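Local coordinates for protein purine nucleoside phosphorylase (Thermus thermophilus, PDB 1ODK) that probably catalyses the reversible phosphorolysis of purine nucleosides, using phosphate to split the glycosidic bond and release the free base and a ribose 1-phosphate, at residues 128-131 with 132-135; 177-180 with 181-184; 220-223 with 224-228. One frame throughout, in Å; residues are numbered along the deposited sequence.

The three contacts follow one another along the chain without interleaving, all within the phosphorylase fold. Contacts 1 and 2 both lie at the beginning of a helix, 131-144 and 182-192, whereas contact 3 sits inside the long C-terminal helix 214-233. Their centres form a nearly even triangle: about 15 Å between contacts 1 and 2, and about 17 Å from contact 3 to each of the others. They share neighbours, not atoms. Pro-129 of contact 1 packs on helix 182-192, which contact 2 starts, and Val-227 of contact 3 packs on helix 131-144. Asp-130 is backbone-bonded to Thr-196 of strand 195-205, contact 2 leads out of strand 175-179, and Met-224 packs on strands 84-93 and 195-205, so all three adjoin the same mixed sheet.

Contact 1: residues 128-131 with 132-135; sequences VPDP and EVFR
Asp-130 stands just before helix 131-144 and turns its carboxylate over the first turn, where OD2 accepts from Val-133 N at 3.1 Å. The bond is fairly straight (159°), and its donor meets the anti side of OD2, tilted 21° from the carboxylate plane. Having CG anti to the backbone N, with chi1 168°, swings the acid toward the helix end and so carries OD2 to that N-H. Separately, the backbone sets Asp-130 CB 3.9 Å from Val-133 CG2. A short acid suits this N-cap, being just long enough to fold back on the chain. Pro-131 suits the next position because a first-turn residue needs no N-H to give; its carbonyl O accepts from Arg-135 N at 2.9 Å. On the apolar side, Pro-129 and Phe-134 bracket the cap as a hydrophobic staple, CG to CB 3.7 Å, with the proline oblique to the ring. Phe-134 also packs on Phe-134 of the second subunit, and Pro-129 on Phe-186, so the staple joins the helix start to the subunit interface. The chemistry implies a helix end held twice over, by a polar cap and an apolar staple, with the carboxylate probably stabilised by the positive end of the helix dipole.

Contact 2: residues 177-180 with 181-184; sequences AFEM and EASA
Glu-179 OE1 takes two backbone N-H groups of the turn that follows its own strand. Ala-182 N comes to 2.8 Å on a nearly straight line (167°) and is received by the syn lone pair of OE1; Glu-181 N, at 3.0 Å, arrives from above the carboxylate plane. The side chain can fold over the turn because CG lies between the backbone N and the carbonyl carbon (chi1 47°) and the chain bends again at chi2. Ala-182, with no more than a methyl, lets the carboxylate lie against it, CB to OE1 3.3 Å. The Glu-181 chain, bent at chi2, folds back on the preceding peptide, and OE2 receives a weak bond from Met-180 N at 3.1 Å. The two acids bring like charges within 3.7 Å, OE1 of Glu-179 to OE2 of Glu-181; Arg-87 forms salt bridges with both, which probably offsets the repulsion. Further out, Ser-155 OG bonds Glu-179 OE2, Gly-66 N bonds Glu-181 OE1, and Met-180 packs on Phe-159 and on Pro-68 of the third subunit. Glu-181 is the N-cap of helix 182-192, and this strand-to-helix junction, with its Glu-Met-Glu sequence, is consistent with the nucleoside site of hexameric purine nucleoside phosphorylases.

Contact 3: residues 220-223 with 224-228; sequences GVRR and MVEVA
Helix 214-233, the C-terminal helix of the phosphorylase fold, carries a run of i to i+4 backbone bonds and, on its polar flank, one i to i+4 salt bridge. Gly-220 O, Val-221 O, Arg-222 O and Arg-223 O accept from the N-H groups of Met-224, Val-225, Glu-226 and Val-227. On the apolar flank Val-221 and Met-224 meet obliquely, CG1 to CE 4.1 Å. The flexible methionine chain bends at chi3 and lays its methyl against the preceding turn, CE to Val-221 CA 3.8 Å, while also covering Ile-199 and Val-88 of the sheet. Val-225 fills the neighbouring surface against Ile-29 and Phe-33; branched at CB, it sets CG2 3.2 Å from Val-221 O. The polar flank belongs to Arg-222 and Glu-226, side by side and pointing the same way. Glu-226 is fully extended, while Arg-222 bends at chi3 (67°) to bring its guanidinium alongside. Glu-219 OE1 salt-bridges Arg-222 NH2 and Arg-223 NE, and Tyr-146 OH bonds both Arg-222 NH2 and Glu-226 OE2. The guanidinium and carboxylate planes stand 60° apart, and in the salt bridge Arg-222 NH1 meets Glu-226 OE2 from above the carboxylate plane at 3.1 Å.

Contact 1: residues 128-131 with 132-135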
ATOM      1  N   VAL B 128     -10.458  17.603  -7.847  1.00 10.73           N
ATOM      2  CA  VAL B 128     -10.509  18.905  -8.504  1.00 12.49           C
ATOM      3  C   VAL B 128     -11.890  19.537  -8.338  1.00  9.15           C
ATOM      4  O   VAL B 128     -12.895  18.845  -8.206  1.00 11.14           O
ATOM      5  CB  VAL B 128     -10.187  18.807 -10.023  1.00 11.90           C
ATOM      6  CG1 VAL B 128      -8.721  18.445 -10.223  1.00 12.34           C
ATOM      7  CG2 VAL B 128     -11.086  17.778 -10.689  1.00  9.80           C
ATOM      8  N   PRO B 129     -11.949  20.871  -8.326  1.00 11.25           N
ATOM      9  CA  PRO B 129     -13.228  21.569  -8.175  1.00  9.05           C
ATOM     10  C   PRO B 129     -14.046  21.455  -9.459  1.00 11.17           C
ATOM     11  O   PRO B 129     -13.574  20.911 -10.463  1.00 12.25           O
ATOM     12  CB  PRO B 129     -12.796  23.007  -7.908  1.00  8.90           C
ATOM     13  CG  PRO B 129     -11.546  23.126  -8.759  1.00  8.55           C
ATOM     14  CD  PRO B 129     -10.831  21.824  -8.439  1.00  8.02           C
ATOM     15  N   ASP B 130     -15.281  21.940  -9.422  1.00 11.44           N
ATOM     16  CA  ASP B 130     -16.107  21.938 -10.621  1.00 12.78           C
ATOM     17  C   ASP B 130     -15.391  22.942 -11.531  1.00 11.61           C
ATOM     18  O   ASP B 130     -14.966  23.998 -11.071  1.00 11.75           O
ATOM     19  CB  ASP B 130     -17.511  22.445 -10.307  1.00 11.98           C
ATOM     20  CG  ASP B 130     -18.301  22.730 -11.556  1.00 16.96           C
ATOM     21  OD1 ASP B 130     -18.678  21.764 -12.253  1.00 14.42           O
ATOM     22  OD2 ASP B 130     -18.524  23.922 -11.848  1.00 15.77           O
ATOM     23  N   PRO B 131     -15.254  22.637 -12.831  1.00 12.50           N
ATOM     24  CA  PRO B 131     -14.553  23.620 -13.664  1.00 15.24           C
ATOM     25  C   PRO B 131     -15.150  25.027 -13.715  1.00 12.64           C
ATOM     26  O   PRO B 131     -14.411  26.012 -13.644  1.00 16.08           O
ATOM     27  CB  PRO B 131     -14.480  22.938 -15.041  1.00 16.14           C
ATOM     28  CG  PRO B 131     -15.566  21.898 -15.003  1.00 17.62           C
ATOM     29  CD  PRO B 131     -15.552  21.405 -13.582  1.00 15.13           C
ATOM     30  N   GLU B 132     -16.473  25.128 -13.815  1.00 15.03           N
ATOM     31  CA  GLU B 132     -17.121  26.438 -13.874  1.00 19.08           C
ATOM     32  C   GLU B 132     -16.910  27.241 -12.588  1.00 16.17           C
ATOM     33  O   GLU B 132     -16.598  28.433 -12.637  1.00 15.33           O
ATOM     34  CB  GLU B 132     -18.620  26.282 -14.148  1.00 22.34           C
ATOM     35  CG  GLU B 132     -18.968  25.777 -15.545  1.00 29.17           C
ATOM     36  CD  GLU B 132     -18.519  26.725 -16.650  1.00 38.03           C
ATOM     37  OE1 GLU B 132     -18.207  27.898 -16.349  1.00 42.68           O
ATOM     38  OE2 GLU B 132     -18.493  26.300 -17.825  1.00 40.88           O
ATOM     39  N   VAL B 133     -17.087  26.591 -11.442  1.00 14.80           N
ATOM     40  CA  VAL B 133     -16.896  27.255 -10.157  1.00 11.31           C
ATOM     41  C   VAL B 133     -15.458  27.744 -10.050  1.00 13.33           C
ATOM     42  O   VAL B 133     -15.201  28.875  -9.635  1.00 15.21           O
ATOM     43  CB  VAL B 133     -17.191  26.300  -8.978  1.00 12.01           C
ATOM     44  CG1 VAL B 133     -16.861  26.986  -7.654  1.00  8.74           C
ATOM     45  CG2 VAL B 133     -18.655  25.885  -9.002  1.00 10.59           C
ATOM     46  N   PHE B 134     -14.523  26.874 -10.421  1.00 12.55           N
ATOM     47  CA  PHE B 134     -13.100  27.193 -10.385  1.00 10.13           C
ATOM     48  C   PHE B 134     -12.837  28.440 -11.227  1.00 11.78           C
ATOM     49  O   PHE B 134     -12.181  29.377 -10.785  1.00 13.37           O
ATOM     50  CB  PHE B 134     -12.303  26.005 -10.936  1.00 11.83           C
ATOM     51  CG  PHE B 134     -10.851  26.293 -11.150  1.00 11.80           C
ATOM     52  CD1 PHE B 134     -10.011  26.542 -10.072  1.00 11.97           C
ATOM     53  CD2 PHE B 134     -10.318  26.312 -12.437  1.00 12.86           C
ATOM     54  CE1 PHE B 134      -8.659  26.805 -10.270  1.00 11.22           C
ATOM     55  CE2 PHE B 134      -8.964  26.574 -12.644  1.00 11.02           C
ATOM     56  CZ  PHE B 134      -8.137  26.821 -11.559  1.00 13.38           C
ATOM     57  N   ARG B 135     -13.374  28.437 -12.441  1.00 14.39           N
ATOM     58  CA  ARG B 135     -13.219  29.551 -13.370  1.00 16.34           C
ATOM     59  C   ARG B 135     -13.774  30.855 -12.790  1.00 14.44           C
ATOM     60  O   ARG B 135     -13.148  31.907 -12.896  1.00 14.61           O
ATOM     61  CB  ARG B 135     -13.941  29.220 -14.673  1.00 16.55           C
ATOM     62  CG  ARG B 135     -13.678  30.179 -15.809  1.00 23.33           C
ATOM     63  CD  ARG B 135     -14.527  29.789 -17.003  1.00 24.20           C
ATOM     64  NE  ARG B 135     -13.875  30.110 -18.262  1.00 35.90           N
ATOM     65  CZ  ARG B 135     -14.378  29.814 -19.455  1.00 36.56           C
ATOM     66  NH1 ARG B 135     -15.548  29.194 -19.549  1.00 36.22           N
ATOM     67  NH2 ARG B 135     -13.703  30.124 -20.550  1.00 41.07           N
TER

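Contact 2: residues 177-180 with 181-184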
ATOM      1  N   ALA B 177       0.009  25.256  -0.341  1.00 13.10           N
ATOM      2  CA  ALA B 177      -0.299  25.313   1.081  1.00 11.50           C
ATOM      3  C   ALA B 177      -1.062  24.065   1.508  1.00 12.03           C
ATOM      4  O   ALA B 177      -1.507  23.281   0.667  1.00  9.59           O
ATOM      5  CB  ALA B 177      -1.136  26.563   1.375  1.00 11.79           C
ATOM      6  N   PHE B 178      -1.209  23.898   2.820  1.00 10.96           N
ATOM      7  CA  PHE B 178      -1.920  22.764   3.394  1.00  9.93           C
ATOM      8  C   PHE B 178      -3.197  23.206   4.100  1.00 10.94           C
ATOM      9  O   PHE B 178      -3.222  24.226   4.782  1.00 12.39           O
ATOM     10  CB  PHE B 178      -1.051  22.034   4.429  1.00  9.86           C
ATOM     11  CG  PHE B 178       0.087  21.263   3.839  1.00 10.58           C
ATOM     12  CD1 PHE B 178       1.181  21.921   3.288  1.00 12.28           C
ATOM     13  CD2 PHE B 178       0.060  19.873   3.829  1.00 10.95           C
ATOM     14  CE1 PHE B 178       2.239  21.205   2.731  1.00 15.70           C
ATOM     15  CE2 PHE B 178       1.113  19.145   3.275  1.00 15.16           C
ATOM     16  CZ  PHE B 178       2.203  19.815   2.724  1.00 13.00           C
ATOM     17  N   GLU B 179      -4.259  22.430   3.925  1.00 10.43           N
ATOM     18  CA  GLU B 179      -5.521  22.705   4.599  1.00 12.65           C
ATOM     19  C   GLU B 179      -6.102  21.328   4.926  1.00 12.28           C
ATOM     20  O   GLU B 179      -5.393  20.327   4.788  1.00 12.96           O
ATOM     21  CB  GLU B 179      -6.445  23.576   3.734  1.00  8.68           C
ATOM     22  CG  GLU B 179      -6.595  23.151   2.297  1.00 16.08           C
ATOM     23  CD  GLU B 179      -7.600  22.045   2.138  1.00 16.12           C
ATOM     24  OE1 GLU B 179      -8.795  22.287   2.409  1.00 18.54           O
ATOM     25  OE2 GLU B 179      -7.193  20.935   1.747  1.00 20.14           O
ATOM     26  N   MET B 180      -7.356  21.240   5.348  1.00  9.93           N
ATOM     27  CA  MET B 180      -7.871  19.928   5.744  1.00 12.75           C
ATOM     28  C   MET B 180      -9.286  19.577   5.294  1.00 13.88           C
ATOM     29  O   MET B 180      -9.969  18.806   5.971  1.00 14.03           O
ATOM     30  CB  MET B 180      -7.804  19.822   7.277  1.00 10.72           C
ATOM     31  CG  MET B 180      -6.414  20.082   7.871  1.00 12.13           C
ATOM     32  SD  MET B 180      -6.418  20.219   9.687  1.00 13.75           S
ATOM     33  CE  MET B 180      -6.820  18.526  10.126  1.00 10.80           C
ATOM     34  N   GLU B 181      -9.733  20.104   4.161  1.00 12.74           N
ATOM     35  CA  GLU B 181     -11.100  19.816   3.738  1.00 10.49           C
ATOM     36  C   GLU B 181     -11.345  19.675   2.238  1.00  9.11           C
ATOM     37  O   GLU B 181     -12.213  18.908   1.814  1.00  9.97           O
ATOM     38  CB  GLU B 181     -12.038  20.907   4.273  1.00 11.73           C
ATOM     39  CG  GLU B 181     -12.191  20.955   5.794  1.00 15.42           C
ATOM     40  CD  GLU B 181     -11.054  21.665   6.516  1.00 17.62           C
ATOM     41  OE1 GLU B 181     -11.027  21.587   7.761  1.00 15.61           O
ATOM     42  OE2 GLU B 181     -10.198  22.303   5.859  1.00 14.65           O
ATOM     43  N   ALA B 182     -10.584  20.415   1.444  1.00 11.06           N
ATOM     44  CA  ALA B 182     -10.759  20.440  -0.005  1.00  9.00           C
ATOM     45  C   ALA B 182     -10.888  19.119  -0.759  1.00 11.69           C
ATOM     46  O   ALA B 182     -11.808  18.952  -1.559  1.00 10.87           O
ATOM     47  CB  ALA B 182      -9.650  21.284  -0.636  1.00 11.52           C
ATOM     48  N   SER B 183      -9.969  18.187  -0.532  1.00  9.29           N
ATOM     49  CA  SER B 183     -10.019  16.913  -1.243  1.00  9.88           C
ATOM     50  C   SER B 183     -11.387  16.219  -1.172  1.00 11.28           C
ATOM     51  O   SER B 183     -11.927  15.797  -2.200  1.00 12.36           O
ATOM     52  CB  SER B 183      -8.930  15.974  -0.709  1.00 10.90           C
ATOM     53  OG  SER B 183      -9.172  15.656   0.647  1.00  7.89           O
ATOM     54  N   ALA B 184     -11.956  16.115   0.027  1.00  9.75           N
ATOM     55  CA  ALA B 184     -13.253  15.450   0.199  1.00 10.33           C
ATOM     56  C   ALA B 184     -14.391  16.202  -0.485  1.00  9.37           C
ATOM     57  O   ALA B 184     -15.281  15.596  -1.085  1.00  9.92           O
ATOM     58  CB  ALA B 184     -13.567  15.271   1.698  1.00  9.06           C
TER

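Contact 3: residues 220-223 with 224-228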
ATOM      1  N   GLY B 220      -7.704  39.053   5.047  1.00 19.66           N
ATOM      2  CA  GLY B 220      -7.598  37.992   4.060  1.00 19.93           C
ATOM      3  C   GLY B 220      -8.913  37.241   4.001  1.00 16.41           C
ATOM      4  O   GLY B 220      -9.398  36.880   2.930  1.00 18.98           O
ATOM      5  N   VAL B 221      -9.496  37.003   5.168  1.00 16.53           N
ATOM      6  CA  VAL B 221     -10.777  36.313   5.258  1.00 16.28           C
ATOM      7  C   VAL B 221     -11.882  37.119   4.569  1.00 17.03           C
ATOM      8  O   VAL B 221     -12.724  36.564   3.857  1.00 15.58           O
ATOM      9  CB  VAL B 221     -11.174  36.080   6.730  1.00 18.19           C
ATOM     10  CG1 VAL B 221     -12.627  35.611   6.816  1.00 14.30           C
ATOM     11  CG2 VAL B 221     -10.232  35.047   7.360  1.00 19.10           C
ATOM     12  N   ARG B 222     -11.885  38.430   4.782  1.00 17.98           N
ATOM     13  CA  ARG B 222     -12.904  39.273   4.163  1.00 17.02           C
ATOM     14  C   ARG B 222     -12.803  39.217   2.640  1.00 15.05           C
ATOM     15  O   ARG B 222     -13.815  39.100   1.947  1.00 16.63           O
ATOM     16  CB  ARG B 222     -12.759  40.728   4.623  1.00 18.42           C
ATOM     17  CG  ARG B 222     -13.898  41.636   4.151  1.00 17.44           C
ATOM     18  CD  ARG B 222     -13.519  43.107   4.273  1.00 23.78           C
ATOM     19  NE  ARG B 222     -12.442  43.468   3.353  1.00 26.54           N
ATOM     20  CZ  ARG B 222     -12.566  43.512   2.028  1.00 25.61           C
ATOM     21  NH1 ARG B 222     -13.726  43.222   1.455  1.00 26.81           N
ATOM     22  NH2 ARG B 222     -11.526  43.838   1.273  1.00 28.17           N
ATOM     23  N   ARG B 223     -11.579  39.299   2.127  1.00 15.00           N
ATOM     24  CA  ARG B 223     -11.347  39.266   0.684  1.00 15.39           C
ATOM     25  C   ARG B 223     -11.802  37.943   0.079  1.00 16.51           C
ATOM     26  O   ARG B 223     -12.444  37.906  -0.972  1.00 14.10           O
ATOM     27  CB  ARG B 223      -9.861  39.466   0.390  1.00 19.94           C
ATOM     28  CG  ARG B 223      -9.298  40.796   0.860  1.00 23.02           C
ATOM     29  CD  ARG B 223      -7.785  40.830   0.694  1.00 25.27           C
ATOM     30  NE  ARG B 223      -7.235  42.149   0.991  1.00 27.62           N
ATOM     31  CZ  ARG B 223      -5.950  42.463   0.881  1.00 28.34           C
ATOM     32  NH1 ARG B 223      -5.076  41.550   0.479  1.00 30.11           N
ATOM     33  NH2 ARG B 223      -5.541  43.693   1.166  1.00 31.52           N
ATOM     34  N   MET B 224     -11.451  36.855   0.753  1.00 14.65           N
ATOM     35  CA  MET B 224     -11.812  35.522   0.297  1.00 15.01           C
ATOM     36  C   MET B 224     -13.334  35.320   0.222  1.00 13.04           C
ATOM     37  O   MET B 224     -13.847  34.745  -0.742  1.00 10.38           O
ATOM     38  CB  MET B 224     -11.155  34.498   1.229  1.00 14.11           C
ATOM     39  CG  MET B 224     -11.916  33.220   1.446  1.00 17.43           C
ATOM     40  SD  MET B 224     -10.969  32.176   2.554  1.00 17.70           S
ATOM     41  CE  MET B 224     -11.530  32.718   4.158  1.00 16.59           C
ATOM     42  N   VAL B 225     -14.053  35.797   1.235  1.00 11.08           N
ATOM     43  CA  VAL B 225     -15.510  35.663   1.269  1.00 10.83           C
ATOM     44  C   VAL B 225     -16.176  36.489   0.166  1.00 13.42           C
ATOM     45  O   VAL B 225     -17.119  36.032  -0.482  1.00 14.60           O
ATOM     46  CB  VAL B 225     -16.071  36.095   2.647  1.00 11.56           C
ATOM     47  CG1 VAL B 225     -17.599  36.091   2.624  1.00 12.76           C
ATOM     48  CG2 VAL B 225     -15.559  35.141   3.729  1.00 12.17           C
ATOM     49  N   GLU B 226     -15.685  37.707  -0.043  1.00 14.88           N
ATOM     50  CA  GLU B 226     -16.231  38.572  -1.084  1.00 16.61           C
ATOM     51  C   GLU B 226     -16.059  37.889  -2.443  1.00 17.76           C
ATOM     52  O   GLU B 226     -16.970  37.896  -3.276  1.00 14.95           O
ATOM     53  CB  GLU B 226     -15.508  39.920  -1.090  1.00 21.31           C
ATOM     54  CG  GLU B 226     -16.041  40.899  -2.128  1.00 26.51           C
ATOM     55  CD  GLU B 226     -15.291  42.220  -2.130  1.00 29.47           C
ATOM     56  OE1 GLU B 226     -15.721  43.142  -2.857  1.00 32.46           O
ATOM     57  OE2 GLU B 226     -14.274  42.337  -1.414  1.00 27.85           O
ATOM     58  N   VAL B 227     -14.886  37.303  -2.670  1.00 15.22           N
ATOM     59  CA  VAL B 227     -14.632  36.616  -3.934  1.00 14.07           C
ATOM     60  C   VAL B 227     -15.593  35.443  -4.093  1.00 15.99           C
ATOM     61  O   VAL B 227     -16.202  35.264  -5.149  1.00 16.32           O
ATOM     62  CB  VAL B 227     -13.178  36.091  -4.015  1.00 13.49           C
ATOM     63  CG1 VAL B 227     -13.022  35.164  -5.211  1.00 15.13           C
ATOM     64  CG2 VAL B 227     -12.209  37.262  -4.147  1.00 16.18           C
ATOM     65  N   ALA B 228     -15.739  34.651  -3.036  1.00 13.85           N
ATOM     66  CA  ALA B 228     -16.619  33.489  -3.079  1.00 14.00           C
ATOM     67  C   ALA B 228     -18.083  33.860  -3.322  1.00 10.34           C
ATOM     68  O   ALA B 228     -18.759  33.223  -4.126  1.00 12.28           O
ATOM     69  CB  ALA B 228     -16.487  32.684  -1.785  1.00 11.23           C
TER